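Local structure of uncharacterized protein (Plasmodium falciparum, 1ZSO) at residues K10-R15 / I112-F117; L58-S63 / N68-W73; S92-E95 / W101-F104; Y134-N137 / N142-D145. The protein is of unknown function, but belongs to a eukaryotic family of CXXC-motif proteins and may bind zinc. All blocks are in the same frame, centred on the assembly; numbering follows the deposited sequence.

Interaction 1 of 4, residues K10-R15 / I112-F117; sequences KNTVVR and IELIDF
Val-14 of strand 9-21 and Phe-117 of strand 112-117 pack face-on: the CG1 methyl of the valine sits over one face of the phenyl ring, 4.2 Å from the ring centroid and 21° off the normal, in a CH-pi contact. The methyl is displaced toward the CD2-CE2 side of the ring, with CG1 4.0 Å from Phe-117 CD2. Val-14 carries CG1 anti to its backbone N (chi1 176°), which turns this branch to the ring, and the two side chains meet at about a right angle. Phe-36 and Tyr-161 also pack against the phenyl ring, the tyrosine edge-to-face. Toward the start of the strand, Thr-12 presents its methyl rather than its hydroxyl to Leu-114, with CG2 3.7 Å from Leu-114 CD1. Val-163 of strand 152-163 touches all four of these side chains and completes the apolar layer.

The other side of Thr-12 is looser. There the two strands are bridged by a water, which lies 2.8 Å from Thr-12 OG1 and accepts a hydrogen bond from Leu-114 N at 3.1 Å. The CA atoms of Thr-12 and Leu-114 are 7.6 Å apart, beyond backbone pairing distance; the strands belong to different sheets and meet through side chains. A classic beta bulge at Ile-115 and Asp-116, opposite Asn-37, interrupts strand 112-117 between Leu-114 and Phe-117. Cohesion across the contact is therefore mainly apolar, while the water supplies an acceptor for an amide turned toward the neighbouring sheet.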
loop_
_atom_site.group_PDB
_atom_site.type_symbol
_atom_site.label_atom_id
_atom_site.label_comp_id
_atom_site.label_asym_id
_atom_site.label_seq_id
_atom_site.Cartn_x
_atom_site.Cartn_y
_atom_site.Cartn_z
ATOM N N LYS B 10 4.500 -14.023 -12.404
ATOM C CA LYS B 10 3.361 -14.919 -12.636
ATOM C C LYS B 10 2.111 -14.100 -13.028
ATOM O O LYS B 10 1.830 -13.031 -12.441
ATOM N N ASN B 11 1.373 -14.582 -14.029
ATOM C CA ASN B 11 0.093 -13.968 -14.318
ATOM C C ASN B 11 -1.073 -14.702 -13.589
ATOM O O ASN B 11 -1.221 -15.925 -13.724
ATOM C CB ASN B 11 -0.127 -13.840 -15.815
ATOM C CG ASN B 11 -1.183 -12.796 -16.139
ATOM O OD1 ASN B 11 -2.371 -12.960 -15.818
ATOM N ND2 ASN B 11 -0.749 -11.701 -16.737
ATOM N N THR B 12 -1.853 -13.962 -12.793
ATOM C CA THR B 12 -2.864 -14.562 -11.907
ATOM C C THR B 12 -4.301 -14.081 -12.185
ATOM O O THR B 12 -4.579 -12.889 -12.136
ATOM C CB THR B 12 -2.599 -14.193 -10.409
ATOM O OG1 THR B 12 -1.268 -14.576 -10.003
ATOM C CG2 THR B 12 -3.641 -14.849 -9.515
ATOM N N VAL B 13 -5.233 -15.000 -12.388
ATOM C CA VAL B 13 -6.607 -14.628 -12.750
ATOM C C VAL B 13 -7.599 -14.792 -11.594
ATOM O O VAL B 13 -7.514 -15.734 -10.826
ATOM C CB VAL B 13 -7.089 -15.417 -14.003
ATOM C CG1 VAL B 13 -8.485 -15.030 -14.376
ATOM C CG2 VAL B 13 -6.200 -15.140 -15.160
ATOM N N VAL B 14 -8.508 -13.842 -11.435
ATOM C CA VAL B 14 -9.640 -14.047 -10.547
ATOM C C VAL B 14 -10.838 -14.392 -11.405
ATOM O O VAL B 14 -11.204 -13.616 -12.279
ATOM C CB VAL B 14 -10.009 -12.792 -9.726
ATOM C CG1 VAL B 14 -11.251 -13.048 -8.887
ATOM C CG2 VAL B 14 -8.880 -12.404 -8.830
ATOM N N ARG B 15 -11.437 -15.552 -11.147
ATOM C CA ARG B 15 -12.625 -16.002 -11.840
ATOM C C ARG B 15 -13.803 -15.936 -10.902
ATOM O O ARG B 15 -13.707 -16.300 -9.725
ATOM C CB ARG B 15 -12.435 -17.440 -12.312
ATOM C CG ARG B 15 -11.016 -17.708 -12.758
ATOM C CD ARG B 15 -10.939 -18.703 -13.888
ATOM N NE ARG B 15 -11.517 -19.986 -13.529
ATOM C CZ ARG B 15 -12.480 -20.596 -14.217
ATOM N NH1 ARG B 15 -12.974 -20.031 -15.322
ATOM N NH2 ARG B 15 -12.930 -21.786 -13.808
ATOM N N ILE B 112 5.026 -12.420 -5.176
ATOM C CA ILE B 112 3.809 -12.466 -4.358
ATOM C C ILE B 112 2.856 -13.508 -4.970
ATOM O O ILE B 112 2.730 -13.554 -6.187
ATOM C CB ILE B 112 3.078 -11.115 -4.342
ATOM C CG1 ILE B 112 3.761 -10.117 -3.429
ATOM C CG2 ILE B 112 1.624 -11.269 -3.874
ATOM C CD1 ILE B 112 3.320 -8.699 -3.708
ATOM N N GLU B 113 2.224 -14.310 -4.122
ATOM C CA GLU B 113 1.060 -15.182 -4.477
ATOM C C GLU B 113 -0.259 -14.705 -3.886
ATOM O O GLU B 113 -0.368 -14.540 -2.676
ATOM C CB GLU B 113 1.180 -16.570 -3.867
ATOM C CG GLU B 113 1.696 -17.619 -4.718
ATOM C CD GLU B 113 3.099 -17.893 -4.353
ATOM O OE1 GLU B 113 3.879 -16.928 -4.491
ATOM O OE2 GLU B 113 3.401 -19.026 -3.895
ATOM N N LEU B 114 -1.254 -14.542 -4.743
ATOM C CA LEU B 114 -2.618 -14.227 -4.355
ATOM C C LEU B 114 -3.226 -15.492 -3.812
ATOM O O LEU B 114 -3.347 -16.433 -4.555
ATOM C CB LEU B 114 -3.438 -13.779 -5.575
ATOM C CG LEU B 114 -2.865 -12.555 -6.298
ATOM C CD1 LEU B 114 -3.883 -11.899 -7.231
ATOM C CD2 LEU B 114 -2.386 -11.558 -5.274
ATOM N N ILE B 115 -3.579 -15.524 -2.516
ATOM C CA ILE B 115 -4.120 -16.737 -1.888
ATOM C C ILE B 115 -5.674 -16.706 -1.882
ATOM O O ILE B 115 -6.352 -17.575 -2.461
ATOM C CB ILE B 115 -3.543 -16.912 -0.443
ATOM C CG1 ILE B 115 -2.018 -17.007 -0.463
ATOM C CG2 ILE B 115 -4.071 -18.143 0.218
ATOM C CD1 ILE B 115 -1.469 -18.223 -1.195
ATOM N N ASP B 116 -6.209 -15.670 -1.241
ATOM C CA ASP B 116 -7.626 -15.521 -1.005
ATOM C C ASP B 116 -8.033 -14.155 -1.511
ATOM O O ASP B 116 -7.360 -13.195 -1.242
ATOM C CB ASP B 116 -7.929 -15.549 0.497
ATOM C CG ASP B 116 -7.572 -16.864 1.147
ATOM O OD1 ASP B 116 -7.959 -17.925 0.599
ATOM O OD2 ASP B 116 -6.924 -16.843 2.233
ATOM N N PHE B 117 -9.160 -14.101 -2.213
ATOM C CA PHE B 117 -9.786 -12.888 -2.690
ATOM C C PHE B 117 -11.019 -12.600 -1.835
ATOM O O PHE B 117 -11.723 -13.520 -1.403
ATOM C CB PHE B 117 -10.211 -13.132 -4.129
ATOM C CG PHE B 117 -11.064 -12.070 -4.689
ATOM C CD1 PHE B 117 -10.600 -10.771 -4.772
ATOM C CD2 PHE B 117 -12.340 -12.358 -5.138
ATOM C CE1 PHE B 117 -11.409 -9.766 -5.288
ATOM C CE2 PHE B 117 -13.142 -11.355 -5.653
ATOM C CZ PHE B 117 -12.679 -10.066 -5.735
HETATM O O HOH W 1 -0.582 -15.697 -7.504
#

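Interaction 2 of 4, residues L58-S63 / N68-W73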
loop_
_atom_site.group_PDB
_atom_site.type_symbol
_atom_site.label_atom_id
_atom_site.label_comp_id
_atom_site.label_asym_id
_atom_site.label_seq_id
_atom_site.Cartn_x
_atom_site.Cartn_y
_atom_site.Cartn_z
ATOM N N LEU B 58 2.692 3.299 -7.546
ATOM C CA LEU B 58 3.874 3.128 -6.697
ATOM C C LEU B 58 5.102 2.908 -7.561
ATOM O O LEU B 58 5.153 1.955 -8.351
ATOM C CB LEU B 58 3.737 1.930 -5.768
ATOM C CG LEU B 58 2.414 1.627 -5.068
ATOM C CD1 LEU B 58 2.584 0.501 -4.039
ATOM C CD2 LEU B 58 1.816 2.815 -4.365
ATOM N N GLU B 59 6.090 3.787 -7.406
ATOM C CA GLU B 59 7.305 3.729 -8.182
ATOM C C GLU B 59 8.194 2.644 -7.582
ATOM O O GLU B 59 8.480 2.669 -6.403
ATOM C CB GLU B 59 8.001 5.079 -8.155
ATOM C CG GLU B 59 7.188 6.206 -8.765
ATOM C CD GLU B 59 7.275 6.272 -10.311
ATOM O OE1 GLU B 59 8.158 5.597 -10.927
ATOM O OE2 GLU B 59 6.452 7.026 -10.906
ATOM N N ILE B 60 8.596 1.685 -8.409
ATOM C CA ILE B 60 9.456 0.588 -7.996
ATOM C C ILE B 60 10.934 1.001 -8.017
ATOM O O ILE B 60 11.433 1.552 -8.996
ATOM C CB ILE B 60 9.264 -0.646 -8.895
ATOM C CG1 ILE B 60 7.794 -1.014 -8.965
ATOM C CG2 ILE B 60 10.137 -1.884 -8.380
ATOM C CD1 ILE B 60 7.460 -1.969 -10.086
ATOM N N PRO B 61 11.632 0.761 -6.907
ATOM C CA PRO B 61 13.076 1.047 -6.833
ATOM C C PRO B 61 13.894 0.176 -7.796
ATOM O O PRO B 61 13.574 -0.992 -8.017
ATOM C CB PRO B 61 13.434 0.765 -5.370
ATOM C CG PRO B 61 12.110 0.756 -4.637
ATOM C CD PRO B 61 11.099 0.238 -5.634
ATOM N N ASN B 62 14.926 0.766 -8.385
ATOM C CA ASN B 62 15.689 0.107 -9.460
ATOM C C ASN B 62 14.796 -0.483 -10.568
ATOM O O ASN B 62 14.977 -1.612 -11.034
ATOM C CB ASN B 62 16.653 -0.930 -8.877
ATOM C CG ASN B 62 17.833 -0.280 -8.223
ATOM O OD1 ASN B 62 18.912 -0.185 -8.809
ATOM N ND2 ASN B 62 17.627 0.227 -7.017
ATOM N N SER B 63 13.835 0.318 -10.987
ATOM C CA SER B 63 13.018 -0.012 -12.100
ATOM C C SER B 63 12.417 1.315 -12.571
ATOM O O SER B 63 12.342 2.302 -11.801
ATOM C CB SER B 63 11.962 -1.037 -11.664
ATOM O OG SER B 63 11.002 -1.319 -12.675
ATOM N N ASN B 68 0.703 -1.230 -8.405
ATOM C CA ASN B 68 -0.521 -0.884 -7.684
ATOM C C ASN B 68 -0.392 -1.280 -6.209
ATOM O O ASN B 68 -0.993 -0.650 -5.333
ATOM C CB ASN B 68 -1.724 -1.662 -8.240
ATOM C CG ASN B 68 -2.116 -1.236 -9.605
ATOM O OD1 ASN B 68 -2.617 -2.052 -10.367
ATOM N ND2 ASN B 68 -1.922 0.039 -9.935
ATOM N N PHE B 69 0.383 -2.346 -5.977
ATOM C CA PHE B 69 0.749 -2.805 -4.638
ATOM C C PHE B 69 2.187 -3.301 -4.586
ATOM O O PHE B 69 2.650 -3.996 -5.494
ATOM C CB PHE B 69 -0.167 -3.944 -4.147
ATOM C CG PHE B 69 0.124 -4.378 -2.731
ATOM C CD1 PHE B 69 -0.402 -3.680 -1.656
ATOM C CD2 PHE B 69 0.965 -5.448 -2.467
ATOM C CE1 PHE B 69 -0.106 -4.081 -0.295
ATOM C CE2 PHE B 69 1.240 -5.831 -1.163
ATOM C CZ PHE B 69 0.700 -5.125 -0.064
HETATM N N MSE B 70 2.852 -2.973 -3.481
HETATM C CA MSE B 70 4.211 -3.425 -3.215
HETATM C C MSE B 70 4.457 -3.832 -1.746
HETATM O O MSE B 70 3.834 -3.322 -0.816
HETATM C CB MSE B 70 5.215 -2.317 -3.504
HETATM C CG MSE B 70 5.642 -2.141 -4.927
HETATM SE SE MSE B 70 7.400 -1.136 -4.844
HETATM C CE MSE B 70 6.701 0.633 -4.626
ATOM N N ILE B 71 5.416 -4.731 -1.558
ATOM C CA ILE B 71 5.818 -5.134 -0.243
ATOM C C ILE B 71 7.286 -5.543 -0.294
ATOM O O ILE B 71 7.739 -6.139 -1.261
ATOM C CB ILE B 71 4.861 -6.224 0.323
ATOM C CG1 ILE B 71 5.182 -6.560 1.775
ATOM C CG2 ILE B 71 4.856 -7.521 -0.500
ATOM C CD1 ILE B 71 4.074 -7.388 2.395
ATOM N N LYS B 72 8.026 -5.149 0.732
ATOM C CA LYS B 72 9.370 -5.599 0.953
ATOM C C LYS B 72 9.259 -6.605 2.116
ATOM O O LYS B 72 9.131 -6.241 3.298
ATOM C CB LYS B 72 10.275 -4.413 1.278
ATOM C CG LYS B 72 11.720 -4.744 1.592
ATOM C CD LYS B 72 12.465 -3.458 1.882
ATOM C CE LYS B 72 13.969 -3.579 1.640
ATOM N NZ LYS B 72 14.642 -4.322 2.755
ATOM N N TRP B 73 9.225 -7.881 1.724
ATOM C CA TRP B 73 8.941 -8.998 2.622
ATOM C C TRP B 73 9.912 -9.095 3.773
ATOM O O TRP B 73 9.500 -9.426 4.890
ATOM C CB TRP B 73 8.962 -10.312 1.850
ATOM C CG TRP B 73 7.748 -10.558 1.043
ATOM C CD1 TRP B 73 7.658 -10.576 -0.297
ATOM C CD2 TRP B 73 6.444 -10.862 1.536
ATOM N NE1 TRP B 73 6.389 -10.864 -0.684
ATOM C CE2 TRP B 73 5.614 -11.026 0.425
ATOM C CE3 TRP B 73 5.890 -10.978 2.826
ATOM C CZ2 TRP B 73 4.284 -11.361 0.545
ATOM C CZ3 TRP B 73 4.587 -11.267 2.942
ATOM C CH2 TRP B 73 3.788 -11.492 1.812
#
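Met-70, present as selenomethionine, reaches from strand 69-71 across to the 58-63 segment. Its CB lies 3.9 Å from Leu-58 CD1, and CG runs past the same methyl at 4.1 Å. The selenium comes next, 4.0 Å from Pro-61 CD and 4.1 Å from both CA and CG1 of Ile-60. A bend at the last torsion (chi3 -81°) then turns the terminal methyl back toward the start of the segment, where CE is packed tightly against Leu-58 CB at 3.4 Å and also approaches Glu-59 O at 3.2 Å. Leu-58 answers from the other direction: its CD1 methyl lies against the backbone of the facing strand, 3.5 Å from Met-70 N.

Leu-58 pairs through its backbone with Ala-67, and Asn-68 and Phe-69 form a classic beta bulge opposite Ile-82, so the chain passes here from a small two-stranded hairpin sheet to the edge of the large one. Arg-53 of the second subunit packs on both Met-70 and Pro-61, placing the contact at the dimer interface. What joins the two segments is thus van der Waals packing round one bent side chain, its selenium set against Ile-60 and Pro-61 and its terminal methyl against Leu-58.

Interaction 3 of 4, residues S92-E95 / W101-F104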
loop_
_atom_site.group_PDB
_atom_site.type_symbol
_atom_site.label_atom_id
_atom_site.label_comp_id
_atom_site.label_asym_id
_atom_site.label_seq_id
_atom_site.Cartn_x
_atom_site.Cartn_y
_atom_site.Cartn_z
ATOM N N SER B 92 -16.252 -7.397 -15.732
ATOM C CA SER B 92 -17.656 -7.401 -16.101
ATOM C C SER B 92 -18.163 -8.859 -16.143
ATOM O O SER B 92 -17.459 -9.743 -16.589
ATOM C CB SER B 92 -17.842 -6.723 -17.480
ATOM O OG SER B 92 -19.196 -6.344 -17.700
ATOM N N TYR B 93 -19.379 -9.093 -15.649
ATOM C CA TYR B 93 -20.052 -10.382 -15.725
ATOM C C TYR B 93 -21.478 -10.106 -16.164
ATOM O O TYR B 93 -22.185 -9.278 -15.608
ATOM C CB TYR B 93 -19.995 -11.037 -14.351
ATOM C CG TYR B 93 -20.410 -12.505 -14.237
ATOM C CD1 TYR B 93 -19.542 -13.518 -14.571
ATOM C CD2 TYR B 93 -21.658 -12.859 -13.704
ATOM C CE1 TYR B 93 -19.901 -14.832 -14.413
ATOM C CE2 TYR B 93 -22.047 -14.189 -13.557
ATOM C CZ TYR B 93 -21.174 -15.170 -13.913
ATOM O OH TYR B 93 -21.547 -16.502 -13.764
ATOM N N GLU B 94 -21.906 -10.781 -17.204
ATOM C CA GLU B 94 -23.084 -10.333 -17.917
ATOM C C GLU B 94 -24.143 -11.422 -17.907
ATOM O O GLU B 94 -23.868 -12.556 -17.553
ATOM C CB GLU B 94 -22.664 -9.908 -19.333
ATOM C CG GLU B 94 -21.665 -8.725 -19.317
ATOM C CD GLU B 94 -20.700 -8.702 -20.497
ATOM O OE1 GLU B 94 -21.110 -9.147 -21.606
ATOM O OE2 GLU B 94 -19.537 -8.229 -20.326
ATOM N N GLU B 95 -25.368 -11.042 -18.250
ATOM C CA GLU B 95 -26.501 -11.967 -18.259
ATOM C C GLU B 95 -26.135 -13.300 -18.920
ATOM O O GLU B 95 -26.418 -14.392 -18.393
ATOM C CB GLU B 95 -27.662 -11.310 -19.001
ATOM C CG GLU B 95 -28.985 -12.046 -18.987
ATOM C CD GLU B 95 -30.116 -11.183 -19.582
ATOM O OE1 GLU B 95 -29.826 -10.019 -19.976
ATOM O OE2 GLU B 95 -31.285 -11.651 -19.659
ATOM N N TRP B 101 -18.643 -19.970 -14.854
ATOM C CA TRP B 101 -17.331 -19.402 -14.472
ATOM C C TRP B 101 -16.856 -18.434 -15.547
ATOM O O TRP B 101 -17.114 -18.631 -16.727
ATOM C CB TRP B 101 -16.303 -20.514 -14.270
ATOM C CG TRP B 101 -16.467 -21.181 -12.941
ATOM C CD1 TRP B 101 -17.010 -22.406 -12.693
ATOM C CD2 TRP B 101 -16.114 -20.630 -11.650
ATOM N NE1 TRP B 101 -17.006 -22.655 -11.332
ATOM C CE2 TRP B 101 -16.452 -21.582 -10.680
ATOM C CE3 TRP B 101 -15.555 -19.434 -11.240
ATOM C CZ2 TRP B 101 -16.249 -21.368 -9.331
ATOM C CZ3 TRP B 101 -15.342 -19.232 -9.905
ATOM C CH2 TRP B 101 -15.694 -20.185 -8.963
ATOM N N ARG B 102 -16.197 -17.364 -15.144
ATOM C CA ARG B 102 -15.693 -16.396 -16.111
ATOM C C ARG B 102 -14.525 -15.596 -15.495
ATOM O O ARG B 102 -14.566 -15.178 -14.337
ATOM C CB ARG B 102 -16.842 -15.495 -16.651
ATOM C CG ARG B 102 -16.440 -14.072 -17.137
ATOM C CD ARG B 102 -17.396 -13.430 -18.188
ATOM N NE ARG B 102 -16.825 -12.199 -18.766
ATOM C CZ ARG B 102 -17.460 -11.331 -19.579
ATOM N NH1 ARG B 102 -18.736 -11.515 -19.934
ATOM N NH2 ARG B 102 -16.816 -10.248 -20.039
ATOM N N ASP B 103 -13.472 -15.430 -16.291
ATOM C CA ASP B 103 -12.369 -14.573 -15.935
ATOM C C ASP B 103 -12.881 -13.174 -15.664
ATOM O O ASP B 103 -13.611 -12.605 -16.475
ATOM C CB ASP B 103 -11.334 -14.555 -17.061
ATOM C CG ASP B 103 -10.539 -15.863 -17.150
ATOM O OD1 ASP B 103 -10.733 -16.723 -16.259
ATOM O OD2 ASP B 103 -9.714 -16.023 -18.094
ATOM N N PHE B 104 -12.495 -12.628 -14.517
ATOM C CA PHE B 104 -12.998 -11.346 -14.084
ATOM C C PHE B 104 -11.905 -10.289 -14.096
ATOM O O PHE B 104 -12.154 -9.148 -14.464
ATOM C CB PHE B 104 -13.597 -11.460 -12.670
ATOM C CG PHE B 104 -14.407 -10.262 -12.265
ATOM C CD1 PHE B 104 -15.651 -10.034 -12.822
ATOM C CD2 PHE B 104 -13.902 -9.333 -11.361
ATOM C CE1 PHE B 104 -16.378 -8.911 -12.495
ATOM C CE2 PHE B 104 -14.643 -8.209 -11.025
ATOM C CZ PHE B 104 -15.872 -7.989 -11.607
#
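Glu-94 and Arg-102 form the polar part of this contact, a salt bridge in which Arg-102 NH2 gives a weak hydrogen bond to Glu-94 OE2 (3.4 Å, 131° at the hydrogen). The carboxylate and guanidinium planes are turned 68° apart, so the two groups do not form a coplanar, two-pronged pair. Ser-92 OG adds a weak hydrogen bond to the same OE2, while Asn-97 OD1 accepts from Arg-102 NH1 and from the backbone N of Glu-94, tying both partners to the connecting loop. Ser-92 O lies over one face of the guanidinium, 3.2 Å above its plane; its approach to NE is too poorly angled for a hydrogen bond.

Van der Waals contacts make up the rest. The aliphatic base of Arg-102, extended from CG to NE, runs along the edge of the Tyr-93 ring, with CB 3.8 Å from Tyr-93 CE1. Phe-104 brings its ring atom CE1 to 3.6 Å from Ser-92 N.

The two strands run roughly antiparallel, at 148°, but belong to different sheets: 92-94 pairs with strand 23-27, and 102-110 with strand 9-21. Tyr-93 OH spans this junction through hydrogen bonds with Glu-100 O and Ala-18 N, while Phe-104 packs on Cys-28 and Cys-91 in the neighbouring loops.

Interaction 4 of 4, residues Y134-N137 / N142-D145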
loop_
_atom_site.group_PDB
_atom_site.type_symbol
_atom_site.label_atom_id
_atom_site.label_comp_id
_atom_site.label_asym_id
_atom_site.label_seq_id
_atom_site.Cartn_x
_atom_site.Cartn_y
_atom_site.Cartn_z
ATOM N N TYR B 134 -25.460 1.144 -6.978
ATOM C CA TYR B 134 -24.126 1.400 -6.485
ATOM C C TYR B 134 -23.895 0.791 -5.105
ATOM O O TYR B 134 -24.836 0.305 -4.429
ATOM C CB TYR B 134 -23.882 2.902 -6.454
ATOM C CG TYR B 134 -23.878 3.463 -7.859
ATOM C CD1 TYR B 134 -22.701 3.487 -8.604
ATOM C CD2 TYR B 134 -25.055 3.898 -8.468
ATOM C CE1 TYR B 134 -22.699 3.958 -9.902
ATOM C CE2 TYR B 134 -25.052 4.353 -9.759
ATOM C CZ TYR B 134 -23.873 4.373 -10.468
ATOM O OH TYR B 134 -23.830 4.829 -11.763
ATOM N N ASP B 135 -22.631 0.808 -4.693
ATOM C CA ASP B 135 -22.288 0.309 -3.377
ATOM C C ASP B 135 -22.915 -1.077 -3.202
ATOM O O ASP B 135 -23.452 -1.396 -2.147
ATOM C CB ASP B 135 -22.820 1.279 -2.316
ATOM C CG ASP B 135 -22.066 2.619 -2.302
ATOM O OD1 ASP B 135 -20.855 2.607 -1.951
ATOM O OD2 ASP B 135 -22.687 3.676 -2.614
ATOM N N VAL B 136 -22.875 -1.872 -4.263
ATOM C CA VAL B 136 -23.401 -3.238 -4.233
ATOM C C VAL B 136 -22.441 -4.088 -3.426
ATOM O O VAL B 136 -21.247 -4.170 -3.725
ATOM C CB VAL B 136 -23.612 -3.801 -5.649
ATOM C CG1 VAL B 136 -23.938 -5.274 -5.617
ATOM C CG2 VAL B 136 -24.718 -3.018 -6.369
ATOM N N ASN B 137 -22.960 -4.644 -2.339
ATOM C CA ASN B 137 -22.138 -5.358 -1.372
ATOM C C ASN B 137 -22.160 -6.834 -1.651
ATOM O O ASN B 137 -23.204 -7.459 -1.564
ATOM C CB ASN B 137 -22.626 -5.134 0.056
ATOM C CG ASN B 137 -21.835 -5.958 1.065
ATOM O OD1 ASN B 137 -20.753 -6.477 0.733
ATOM N ND2 ASN B 137 -22.351 -6.070 2.315
ATOM N N ASN B 142 -23.869 -12.349 -1.835
ATOM C CA ASN B 142 -25.296 -12.347 -2.209
ATOM C C ASN B 142 -25.791 -10.893 -2.136
ATOM O O ASN B 142 -25.411 -10.132 -1.247
ATOM C CB ASN B 142 -26.157 -13.231 -1.271
ATOM C CG ASN B 142 -25.860 -14.729 -1.390
ATOM O OD1 ASN B 142 -26.387 -15.431 -2.286
ATOM N ND2 ASN B 142 -25.058 -15.243 -0.460
ATOM N N TRP B 143 -26.676 -10.529 -3.044
ATOM C CA TRP B 143 -27.200 -9.178 -3.039
ATOM C C TRP B 143 -28.466 -9.120 -3.833
ATOM O O TRP B 143 -28.571 -9.750 -4.863
ATOM C CB TRP B 143 -26.163 -8.216 -3.610
ATOM C CG TRP B 143 -26.695 -6.875 -3.922
ATOM C CD1 TRP B 143 -26.708 -5.785 -3.102
ATOM C CD2 TRP B 143 -27.303 -6.455 -5.160
ATOM N NE1 TRP B 143 -27.289 -4.727 -3.743
ATOM C CE2 TRP B 143 -27.659 -5.104 -5.007
ATOM C CE3 TRP B 143 -27.567 -7.090 -6.366
ATOM C CZ2 TRP B 143 -28.268 -4.374 -6.012
ATOM C CZ3 TRP B 143 -28.205 -6.369 -7.372
ATOM C CH2 TRP B 143 -28.549 -5.021 -7.186
ATOM N N CYS B 144 -29.431 -8.352 -3.333
ATOM C CA CYS B 144 -30.614 -8.046 -4.102
ATOM C C CYS B 144 -31.131 -6.640 -3.840
ATOM O O CYS B 144 -30.763 -5.998 -2.865
ATOM C CB CYS B 144 -31.713 -9.072 -3.848
ATOM S SG CYS B 144 -32.320 -9.072 -2.174
ATOM N N ASP B 145 -31.954 -6.178 -4.763
ATOM C CA ASP B 145 -32.643 -4.918 -4.653
ATOM C C ASP B 145 -33.952 -5.118 -5.418
ATOM O O ASP B 145 -34.219 -6.204 -5.950
ATOM C CB ASP B 145 -31.808 -3.757 -5.244
ATOM C CG ASP B 145 -32.015 -2.416 -4.486
ATOM O OD1 ASP B 145 -31.012 -1.713 -4.224
ATOM O OD2 ASP B 145 -33.169 -2.064 -4.143
#
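Val-136 places its CG1 methyl almost squarely over the five-membered ring of Trp-143, 3.5 Å from the centroid and 8° off the ring normal, in a close CH-pi contact. The second methyl, CG2, reaches along the indole to the six-membered ring, 3.8 Å from Trp-143 CZ2, so both branches of the valine lie against the aromatic system. Trp-143 has CG anti to its backbone N (chi1 167°), which carries the indole across to the valine, and the side chains cross at about a right angle. Nearer the backbone, Asn-137 O touches Trp-143 CB at 3.7 Å.

The short 138-141 connection joins two antiparallel sheets here. Val-136 ends the edge strand of the four-stranded sheet, pairing with Phe-123, whereas Trp-143 begins the edge strand of the six-stranded one, pairing with Ile-156.

Further out, Val-125 touches both Val-136 and Trp-143, and Val-154 and Ile-156 also pack on the tryptophan. The ends of the connection are held by side-chain amides: Asn-137 OD1 accepts from Ser-139 N, and Asn-142 OD1 accepts from Asn-158 N while its ND2 donates to Asp-140 O. Glu-75 of the second subunit packs on Asn-137.

All four contacts reach the six-stranded antiparallel sheet. Interactions 2 and 3 are both nested within the chain loop closed by interaction 1 and touch it directly: Ile-112 CD1 packs 3.7 Å from Ile-71 CG2, and Val-14 O is 2.8 Å from Phe-104 N in a probable backbone hydrogen bond between strands 9-21 and 102-110. Interactions 3 and 4, with centres about 16 Å apart, both join this sheet to the four-stranded one, but do not touch. Interaction 2 lies toward the other end of the molecule, its centre about 34 Å from that of interaction 4, yet residues of the second subunit reach both.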